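Local coordinates for fatty acid synthase 1, isoform A (Drosophila melanogaster, PDB 6FN6), which probably builds long-chain saturated fatty acids from acetyl-CoA and malonyl-CoA using NADPH, this piece being its modifying region of dehydratase, enoyl reductase and ketoreductase, at residues L470-A478 with I503-L511; L1053-V1062 with R1088-Q1099. All blocks are in the same frame, centred on the assembly; numbering follows the deposited sequence.

Along the chain from the N terminus, contact 1 comes first: helix 466-480 leads into strand 483-489 and helix 496-504, and the turn after that second helix returns to the first, closing a loop of 24 residues within the pseudo-ketoreductase region. Some 540 residues later, contact 2 closes a loop of 25 residues in the ketoreductase domain, where helix 1072-1090 joins two neighbouring parallel strands. The two loops follow in series and neither nest nor cross. The centres of contact 1 and contact 2 are about 31 Å apart. The nearest atoms of contact 1 and contact 2 are about 6 Å apart, without touching. Glu506 of contact 1 makes a weak hydrogen bond to Thr1072, at the start of the helix that contact 2 spans.

Contact 1. Residues L470-A478 with I503-L511; sequences LKAALATAA and IKNENGGKL
Lys471 and Glu506 meet because both chains fold over at one torsion: the lysine is extended until chi4 (-69°) turns its ammonium aside, and the glutamate bends at chi2 (-76°). Their side chains cross at about a right angle in a salt bridge. Lys471 NZ lies 2.6 Å from Glu506 OE2, on that oxygen's syn lone pair, and makes a weaker bond of 3.0 Å to Glu506 OE1, which also has a weak bond to Thr1072. One helical turn on from Lys471, Leu474 packs on the type II turn from Glu506 to Gly509. Its CD2 lies 3.5 Å from Glu506 CB and also touches Asn507 O, while its CG rests against Gly508 O. Gly508 takes the positive-phi third place of the turn, where a CB would be jammed against the preceding carbonyl. Farther along the helix, Ala477 CB meets Leu511 CD1 at 3.7 Å. At the other end the side chains of Leu470 and Ile503 cross at about a right angle, Leu470 CD2 4.1 Å from Ile503 CG1, and both residues also rest on Val486 of strand 483-489. With an alanine in place of Glu506, the ammonium of Lys471 would probably lose its carboxylate mate and be left to swing into solvent. The helix is thus held by leucine and alanine carbons, Leu474 also lying against turn carbonyls, and by one ion pair on the more exposed side.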
loop_
_atom_site.group_PDB
_atom_site.type_symbol
_atom_site.label_atom_id
_atom_site.label_comp_id
_atom_site.label_asym_id
_atom_site.label_seq_id
_atom_site.Cartn_x
_atom_site.Cartn_y
_atom_site.Cartn_z
ATOM N N LEU A 470 68.076 -19.752 44.530
ATOM C CA LEU A 470 66.833 -20.223 45.126
ATOM C C LEU A 470 66.425 -21.564 44.525
ATOM O O LEU A 470 66.104 -22.508 45.248
ATOM C CB LEU A 470 65.722 -19.189 44.930
ATOM C CG LEU A 470 64.348 -19.531 45.508
ATOM C CD1 LEU A 470 64.421 -19.747 47.015
ATOM C CD2 LEU A 470 63.352 -18.437 45.174
ATOM N N LYS A 471 66.439 -21.639 43.197
ATOM C CA LYS A 471 66.094 -22.867 42.488
ATOM C C LYS A 471 66.997 -24.016 42.918
ATOM O O LYS A 471 66.532 -25.133 43.154
ATOM C CB LYS A 471 66.201 -22.658 40.977
ATOM C CG LYS A 471 65.047 -21.876 40.374
ATOM C CD LYS A 471 65.215 -21.719 38.870
ATOM C CE LYS A 471 63.941 -21.214 38.213
ATOM N NZ LYS A 471 62.866 -22.246 38.238
ATOM N N ALA A 472 68.290 -23.734 43.021
ATOM C CA ALA A 472 69.257 -24.738 43.439
ATOM C C ALA A 472 68.951 -25.182 44.860
ATOM O O ALA A 472 69.055 -26.363 45.190
ATOM C CB ALA A 472 70.672 -24.192 43.343
ATOM N N ALA A 473 68.568 -24.223 45.697
ATOM C CA ALA A 473 68.254 -24.499 47.091
ATOM C C ALA A 473 66.968 -25.308 47.222
ATOM O O ALA A 473 66.874 -26.200 48.064
ATOM C CB ALA A 473 68.139 -23.199 47.870
ATOM N N LEU A 474 65.982 -24.998 46.387
ATOM C CA LEU A 474 64.702 -25.697 46.438
ATOM C C LEU A 474 64.854 -27.174 46.074
ATOM O O LEU A 474 64.274 -28.042 46.725
ATOM C CB LEU A 474 63.688 -25.027 45.508
ATOM C CG LEU A 474 62.685 -24.097 46.197
ATOM C CD1 LEU A 474 63.389 -22.971 46.944
ATOM C CD2 LEU A 474 61.699 -23.535 45.191
ATOM N N ALA A 475 65.636 -27.457 45.037
ATOM C CA ALA A 475 65.887 -28.838 44.635
ATOM C C ALA A 475 66.666 -29.577 45.719
ATOM O O ALA A 475 66.347 -30.716 46.063
ATOM C CB ALA A 475 66.641 -28.880 43.317
ATOM N N THR A 476 67.689 -28.919 46.252
ATOM C CA THR A 476 68.505 -29.491 47.314
ATOM C C THR A 476 67.698 -29.638 48.601
ATOM O O THR A 476 67.905 -30.577 49.369
ATOM C CB THR A 476 69.750 -28.626 47.588
ATOM O OG1 THR A 476 70.453 -28.395 46.361
ATOM C CG2 THR A 476 70.680 -29.310 48.581
ATOM N N ALA A 477 66.784 -28.700 48.830
ATOM C CA ALA A 477 65.976 -28.691 50.044
ATOM C C ALA A 477 65.245 -30.016 50.236
ATOM O O ALA A 477 65.246 -30.580 51.331
ATOM C CB ALA A 477 64.981 -27.542 50.006
ATOM N N ALA A 478 64.619 -30.506 49.171
ATOM C CA ALA A 478 63.875 -31.759 49.230
ATOM C C ALA A 478 64.774 -32.892 49.716
ATOM O O ALA A 478 64.433 -33.608 50.659
ATOM C CB ALA A 478 63.290 -32.093 47.864
ATOM N N ILE A 503 57.669 -17.497 44.221
ATOM C CA ILE A 503 58.290 -18.561 45.004
ATOM C C ILE A 503 57.375 -19.781 45.064
ATOM O O ILE A 503 57.820 -20.910 44.857
ATOM C CB ILE A 503 58.642 -18.077 46.426
ATOM C CG1 ILE A 503 59.694 -16.967 46.370
ATOM C CG2 ILE A 503 59.144 -19.237 47.285
ATOM C CD1 ILE A 503 59.876 -16.227 47.683
ATOM N N LYS A 504 56.102 -19.544 45.369
ATOM C CA LYS A 504 55.121 -20.616 45.519
ATOM C C LYS A 504 55.106 -21.579 44.334
ATOM O O LYS A 504 55.053 -22.796 44.517
ATOM C CB LYS A 504 53.717 -20.033 45.712
ATOM C CG LYS A 504 53.492 -19.381 47.065
ATOM C CD LYS A 504 52.009 -19.182 47.370
ATOM C CE LYS A 504 51.374 -18.097 46.510
ATOM N NZ LYS A 504 50.913 -18.595 45.180
ATOM N N ASN A 505 55.155 -21.034 43.122
ATOM C CA ASN A 505 55.009 -21.843 41.916
ATOM C C ASN A 505 56.283 -22.571 41.507
ATOM O O ASN A 505 56.268 -23.370 40.571
ATOM C CB ASN A 505 54.541 -20.967 40.753
ATOM C CG ASN A 505 53.096 -20.537 40.892
ATOM O OD1 ASN A 505 52.182 -21.255 40.487
ATOM N ND2 ASN A 505 52.882 -19.360 41.467
ATOM N N GLU A 506 57.384 -22.309 42.200
ATOM C CA GLU A 506 58.629 -23.002 41.897
ATOM C C GLU A 506 58.547 -24.456 42.347
ATOM O O GLU A 506 57.778 -24.797 43.245
ATOM C CB GLU A 506 59.812 -22.304 42.569
ATOM C CG GLU A 506 60.249 -21.029 41.874
ATOM C CD GLU A 506 61.025 -21.302 40.602
ATOM O OE1 GLU A 506 61.082 -20.405 39.734
ATOM O OE2 GLU A 506 61.584 -22.413 40.474
ATOM N N ASN A 507 59.339 -25.310 41.709
ATOM C CA ASN A 507 59.401 -26.723 42.065
ATOM C C ASN A 507 60.033 -26.886 43.442
ATOM O O ASN A 507 61.200 -26.550 43.640
ATOM C CB ASN A 507 60.181 -27.512 41.012
ATOM C CG ASN A 507 59.414 -27.657 39.709
ATOM O OD1 ASN A 507 58.212 -27.390 39.650
ATOM N ND2 ASN A 507 60.104 -28.085 38.658
ATOM N N GLY A 508 59.256 -27.389 44.397
ATOM C CA GLY A 508 59.721 -27.501 45.768
ATOM C C GLY A 508 59.487 -26.219 46.540
ATOM O O GLY A 508 60.164 -25.933 47.528
ATOM N N GLY A 509 58.514 -25.445 46.075
ATOM C CA GLY A 509 58.201 -24.157 46.658
ATOM C C GLY A 509 57.531 -24.273 48.011
ATOM O O GLY A 509 57.573 -23.338 48.812
ATOM N N LYS A 510 56.901 -25.417 48.266
ATOM C CA LYS A 510 56.242 -25.655 49.545
ATOM C C LYS A 510 57.226 -25.529 50.705
ATOM O O LYS A 510 56.827 -25.306 51.847
ATOM C CB LYS A 510 55.618 -27.055 49.584
ATOM C CG LYS A 510 56.622 -28.183 49.322
ATOM C CD LYS A 510 55.963 -29.557 49.285
ATOM C CE LYS A 510 57.010 -30.664 49.191
ATOM N NZ LYS A 510 56.596 -31.915 49.891
ATOM N N LEU A 511 58.512 -25.676 50.406
ATOM C CA LEU A 511 59.548 -25.638 51.431
ATOM C C LEU A 511 60.089 -24.231 51.693
ATOM O O LEU A 511 60.976 -24.053 52.530
ATOM C CB LEU A 511 60.699 -26.564 51.033
ATOM C CG LEU A 511 60.369 -28.055 50.878
ATOM C CD1 LEU A 511 61.651 -28.869 50.747
ATOM C CD2 LEU A 511 59.502 -28.587 52.019
#

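Contact 2. Residues L1053-V1062 with R1088-Q1099; sequences LDYFICFSSV and RQVSGFPGTAIQ
Phe1056 and Arg1088 form a stacked cation-pi pair: the guanidinium lies flat on the ring, centres 4.0 Å apart and planes at 14°. Arg1088 CD continues over the same ring face in a CH-pi contact, while Phe1093 CB lies over the opposite face of the guanidinium, toward its margin. A bend at chi3 (61°) turns the arginine side-on to Pro1094 O, which lies in the guanidinium plane and accepts from both Arg1088 NE (2.8 Å) and Arg1088 NH2 (3.1 Å). Arg1088 NH1 makes a salt bridge to Asp1043, so the group is bonded at its edge as well as stacked on one face. Backbone hydrogen bonds pair the strands in parallel: Thr1096 N to Phe1056 O, Cys1058 N to Thr1096 O (3.0 Å), and Ile1098 N to Cys1058 O (2.8 Å), followed by a weak one from Ser1060 N to Ile1098 O. This is a beta-alpha-beta crossover of the Rossmann fold found in ketoreductase domains; helix 1072-1090 makes the connection and ends in a Schellman motif with Gly1092 at positive phi. Apolar packing follows on one sheet face, where Ile1098 CB lies 3.7 Å from Phe1059 CD1 and Ile1098 CG1 3.7 Å from Ile1057 CG2. On the other face Cys1058 packs on Met1081 and Cys1085 of helix 1072-1090, while toward the strand ends Ser1060 OG hydrogen-bonds Asn1078 and Gln1099 NE2 hydrogen-bonds Glu1082. One water accepts from Phe1056 N and also hydrogen-bonds Thr1096 OG1 at 2.7 Å, linking the two strands near their N-terminal ends.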
loop_
_atom_site.group_PDB
_atom_site.type_symbol
_atom_site.label_atom_id
_atom_site.label_comp_id
_atom_site.label_asym_id
_atom_site.label_seq_id
_atom_site.Cartn_x
_atom_site.Cartn_y
_atom_site.Cartn_z
ATOM N N LEU A 1053 49.715 14.427 34.809
ATOM C CA LEU A 1053 49.408 13.003 34.749
ATOM C C LEU A 1053 48.453 12.599 35.864
ATOM O O LEU A 1053 48.705 12.871 37.037
ATOM C CB LEU A 1053 50.697 12.182 34.826
ATOM C CG LEU A 1053 50.548 10.660 34.857
ATOM C CD1 LEU A 1053 51.445 10.014 33.817
ATOM C CD2 LEU A 1053 50.872 10.127 36.239
ATOM N N ASP A 1054 47.344 11.970 35.485
ATOM C CA ASP A 1054 46.330 11.548 36.446
ATOM C C ASP A 1054 46.409 10.046 36.711
ATOM O O ASP A 1054 45.992 9.579 37.773
ATOM C CB ASP A 1054 44.925 11.913 35.955
ATOM C CG ASP A 1054 44.750 13.404 35.736
ATOM O OD1 ASP A 1054 44.851 14.167 36.718
ATOM O OD2 ASP A 1054 44.498 13.811 34.583
ATOM N N TYR A 1055 46.933 9.288 35.750
ATOM C CA TYR A 1055 46.986 7.834 35.878
ATOM C C TYR A 1055 48.311 7.243 35.415
ATOM O O TYR A 1055 48.895 7.674 34.423
ATOM C CB TYR A 1055 45.836 7.188 35.095
ATOM C CG TYR A 1055 44.498 7.811 35.401
ATOM C CD1 TYR A 1055 43.905 7.640 36.643
ATOM C CD2 TYR A 1055 43.839 8.586 34.460
ATOM C CE1 TYR A 1055 42.692 8.216 36.940
ATOM C CE2 TYR A 1055 42.619 9.168 34.746
ATOM C CZ TYR A 1055 42.052 8.978 35.990
ATOM O OH TYR A 1055 40.842 9.554 36.291
ATOM N N PHE A 1056 48.768 6.246 36.165
ATOM C CA PHE A 1056 49.937 5.455 35.816
ATOM C C PHE A 1056 49.587 4.013 36.135
ATOM O O PHE A 1056 49.714 3.572 37.279
ATOM C CB PHE A 1056 51.176 5.906 36.593
ATOM C CG PHE A 1056 52.461 5.293 36.102
ATOM C CD1 PHE A 1056 52.826 4.013 36.487
ATOM C CD2 PHE A 1056 53.314 6.003 35.274
ATOM C CE1 PHE A 1056 54.010 3.447 36.043
ATOM C CE2 PHE A 1056 54.501 5.441 34.829
ATOM C CZ PHE A 1056 54.847 4.161 35.216
ATOM N N ILE A 1057 49.126 3.287 35.123
ATOM C CA ILE A 1057 48.547 1.966 35.328
ATOM C C ILE A 1057 49.367 0.898 34.610
ATOM O O ILE A 1057 49.813 1.097 33.483
ATOM C CB ILE A 1057 47.072 1.943 34.869
ATOM C CG1 ILE A 1057 46.281 3.003 35.641
ATOM C CG2 ILE A 1057 46.465 0.554 35.065
ATOM C CD1 ILE A 1057 44.852 3.169 35.204
ATOM N N CYS A 1058 49.561 -0.230 35.289
ATOM C CA CYS A 1058 50.274 -1.375 34.736
ATOM C C CYS A 1058 49.367 -2.604 34.713
ATOM O O CYS A 1058 48.935 -3.074 35.765
ATOM C CB CYS A 1058 51.533 -1.674 35.558
ATOM S SG CYS A 1058 52.710 -0.302 35.707
ATOM N N PHE A 1059 49.071 -3.116 33.520
ATOM C CA PHE A 1059 48.239 -4.315 33.385
ATOM C C PHE A 1059 49.071 -5.585 33.221
ATOM O O PHE A 1059 50.163 -5.555 32.654
ATOM C CB PHE A 1059 47.288 -4.176 32.193
ATOM C CG PHE A 1059 46.280 -3.078 32.347
ATOM C CD1 PHE A 1059 45.073 -3.317 32.984
ATOM C CD2 PHE A 1059 46.535 -1.809 31.860
ATOM C CE1 PHE A 1059 44.141 -2.311 33.133
ATOM C CE2 PHE A 1059 45.605 -0.797 32.005
ATOM C CZ PHE A 1059 44.406 -1.049 32.643
ATOM N N SER A 1060 48.537 -6.700 33.713
ATOM C CA SER A 1060 49.207 -7.994 33.613
ATOM C C SER A 1060 48.336 -9.107 34.191
ATOM O O SER A 1060 47.276 -8.846 34.759
ATOM C CB SER A 1060 50.555 -7.961 34.337
ATOM O OG SER A 1060 50.399 -7.534 35.679
ATOM N N SER A 1061 48.789 -10.348 34.028
ATOM C CA SER A 1061 48.126 -11.508 34.618
ATOM C C SER A 1061 48.975 -12.086 35.752
ATOM O O SER A 1061 50.169 -11.805 35.849
ATOM C CB SER A 1061 47.864 -12.574 33.554
ATOM O OG SER A 1061 47.168 -13.680 34.102
ATOM N N VAL A 1062 48.353 -12.896 36.604
ATOM C CA VAL A 1062 49.045 -13.497 37.739
ATOM C C VAL A 1062 49.969 -14.617 37.270
ATOM O O VAL A 1062 49.657 -15.336 36.319
ATOM C CB VAL A 1062 48.040 -14.026 38.785
ATOM C CG1 VAL A 1062 48.768 -14.616 39.993
ATOM C CG2 VAL A 1062 47.091 -12.923 39.223
ATOM N N ARG A 1088 55.560 4.915 43.865
ATOM C CA ARG A 1088 55.024 6.132 43.272
ATOM C C ARG A 1088 54.037 6.812 44.226
ATOM O O ARG A 1088 54.114 8.019 44.456
ATOM C CB ARG A 1088 54.354 5.824 41.932
ATOM C CG ARG A 1088 55.330 5.693 40.763
ATOM C CD ARG A 1088 54.594 5.414 39.450
ATOM N NE ARG A 1088 53.671 6.493 39.099
ATOM C CZ ARG A 1088 54.000 7.570 38.391
ATOM N NH1 ARG A 1088 55.234 7.729 37.933
ATOM N NH2 ARG A 1088 53.086 8.495 38.136
ATOM N N GLN A 1089 53.106 6.036 44.772
ATOM C CA GLN A 1089 52.118 6.578 45.698
ATOM C C GLN A 1089 52.772 7.117 46.966
ATOM O O GLN A 1089 52.342 8.139 47.503
ATOM C CB GLN A 1089 51.072 5.521 46.068
ATOM C CG GLN A 1089 50.073 5.221 44.966
ATOM C CD GLN A 1089 48.776 4.642 45.503
ATOM O OE1 GLN A 1089 48.468 4.763 46.691
ATOM N NE2 GLN A 1089 48.007 4.007 44.626
ATOM N N VAL A 1090 53.800 6.423 47.449
ATOM C CA VAL A 1090 54.535 6.881 48.620
ATOM C C VAL A 1090 55.032 8.296 48.362
ATOM O O VAL A 1090 54.866 9.184 49.194
ATOM C CB VAL A 1090 55.704 5.928 48.962
ATOM C CG1 VAL A 1090 56.626 6.545 50.023
ATOM C CG2 VAL A 1090 55.182 4.584 49.432
ATOM N N SER A 1091 55.621 8.501 47.190
ATOM C CA SER A 1091 56.174 9.799 46.822
ATOM C C SER A 1091 55.113 10.746 46.252
ATOM O O SER A 1091 55.442 11.763 45.644
ATOM C CB SER A 1091 57.314 9.623 45.813
ATOM O OG SER A 1091 58.348 8.813 46.345
ATOM N N GLY A 1092 53.842 10.394 46.425
ATOM C CA GLY A 1092 52.750 11.265 46.023
ATOM C C GLY A 1092 52.498 11.314 44.529
ATOM O O GLY A 1092 52.402 12.393 43.947
ATOM N N PHE A 1093 52.405 10.145 43.906
ATOM C CA PHE A 1093 52.101 10.058 42.485
ATOM C C PHE A 1093 51.013 9.017 42.246
ATOM O O PHE A 1093 50.864 8.082 43.033
ATOM C CB PHE A 1093 53.350 9.698 41.678
ATOM C CG PHE A 1093 54.343 10.820 41.557
ATOM C CD1 PHE A 1093 54.072 11.917 40.760
ATOM C CD2 PHE A 1093 55.556 10.769 42.230
ATOM C CE1 PHE A 1093 54.983 12.948 40.640
ATOM C CE2 PHE A 1093 56.473 11.797 42.117
ATOM C CZ PHE A 1093 56.186 12.889 41.318
ATOM N N PRO A 1094 50.248 9.170 41.152
ATOM C CA PRO A 1094 49.283 8.119 40.820
ATOM C C PRO A 1094 49.990 6.833 40.427
ATOM O O PRO A 1094 50.978 6.879 39.694
ATOM C CB PRO A 1094 48.512 8.696 39.627
ATOM C CG PRO A 1094 48.789 10.157 39.631
ATOM C CD PRO A 1094 50.140 10.331 40.254
ATOM N N GLY A 1095 49.490 5.699 40.901
ATOM C CA GLY A 1095 50.077 4.423 40.554
ATOM C C GLY A 1095 49.147 3.285 40.890
ATOM O O GLY A 1095 48.716 3.143 42.033
ATOM N N THR A 1096 48.868 2.456 39.894
ATOM C CA THR A 1096 47.915 1.373 40.047
ATOM C C THR A 1096 48.381 0.167 39.259
ATOM O O THR A 1096 48.663 0.268 38.066
ATOM C CB THR A 1096 46.505 1.775 39.551
ATOM O OG1 THR A 1096 46.165 3.077 40.041
ATOM C CG2 THR A 1096 45.464 0.769 40.025
ATOM N N ALA A 1097 48.475 -0.971 39.932
ATOM C CA ALA A 1097 48.783 -2.222 39.264
ATOM C C ALA A 1097 47.504 -3.041 39.170
ATOM O O ALA A 1097 46.839 -3.280 40.179
ATOM C CB ALA A 1097 49.864 -2.979 40.009
ATOM N N ILE A 1098 47.157 -3.455 37.953
ATOM C CA ILE A 1098 45.949 -4.234 37.718
ATOM C C ILE A 1098 46.350 -5.642 37.311
ATOM O O ILE A 1098 47.069 -5.832 36.332
ATOM C CB ILE A 1098 45.057 -3.579 36.641
ATOM C CG1 ILE A 1098 44.754 -2.120 36.995
ATOM C CG2 ILE A 1098 43.761 -4.360 36.462
ATOM C CD1 ILE A 1098 44.023 -1.931 38.310
ATOM N N GLN A 1099 45.877 -6.625 38.069
ATOM C CA GLN A 1099 46.192 -8.024 37.809
ATOM C C GLN A 1099 44.934 -8.862 37.604
ATOM O O GLN A 1099 43.971 -8.747 38.362
ATOM C CB GLN A 1099 47.023 -8.605 38.954
ATOM C CG GLN A 1099 48.443 -8.085 38.990
ATOM C CD GLN A 1099 49.227 -8.616 40.169
ATOM O OE1 GLN A 1099 48.701 -9.370 40.990
ATOM N NE2 GLN A 1099 50.492 -8.227 40.262
HETATM O O HOH W 1 46.907 5.184 38.613
#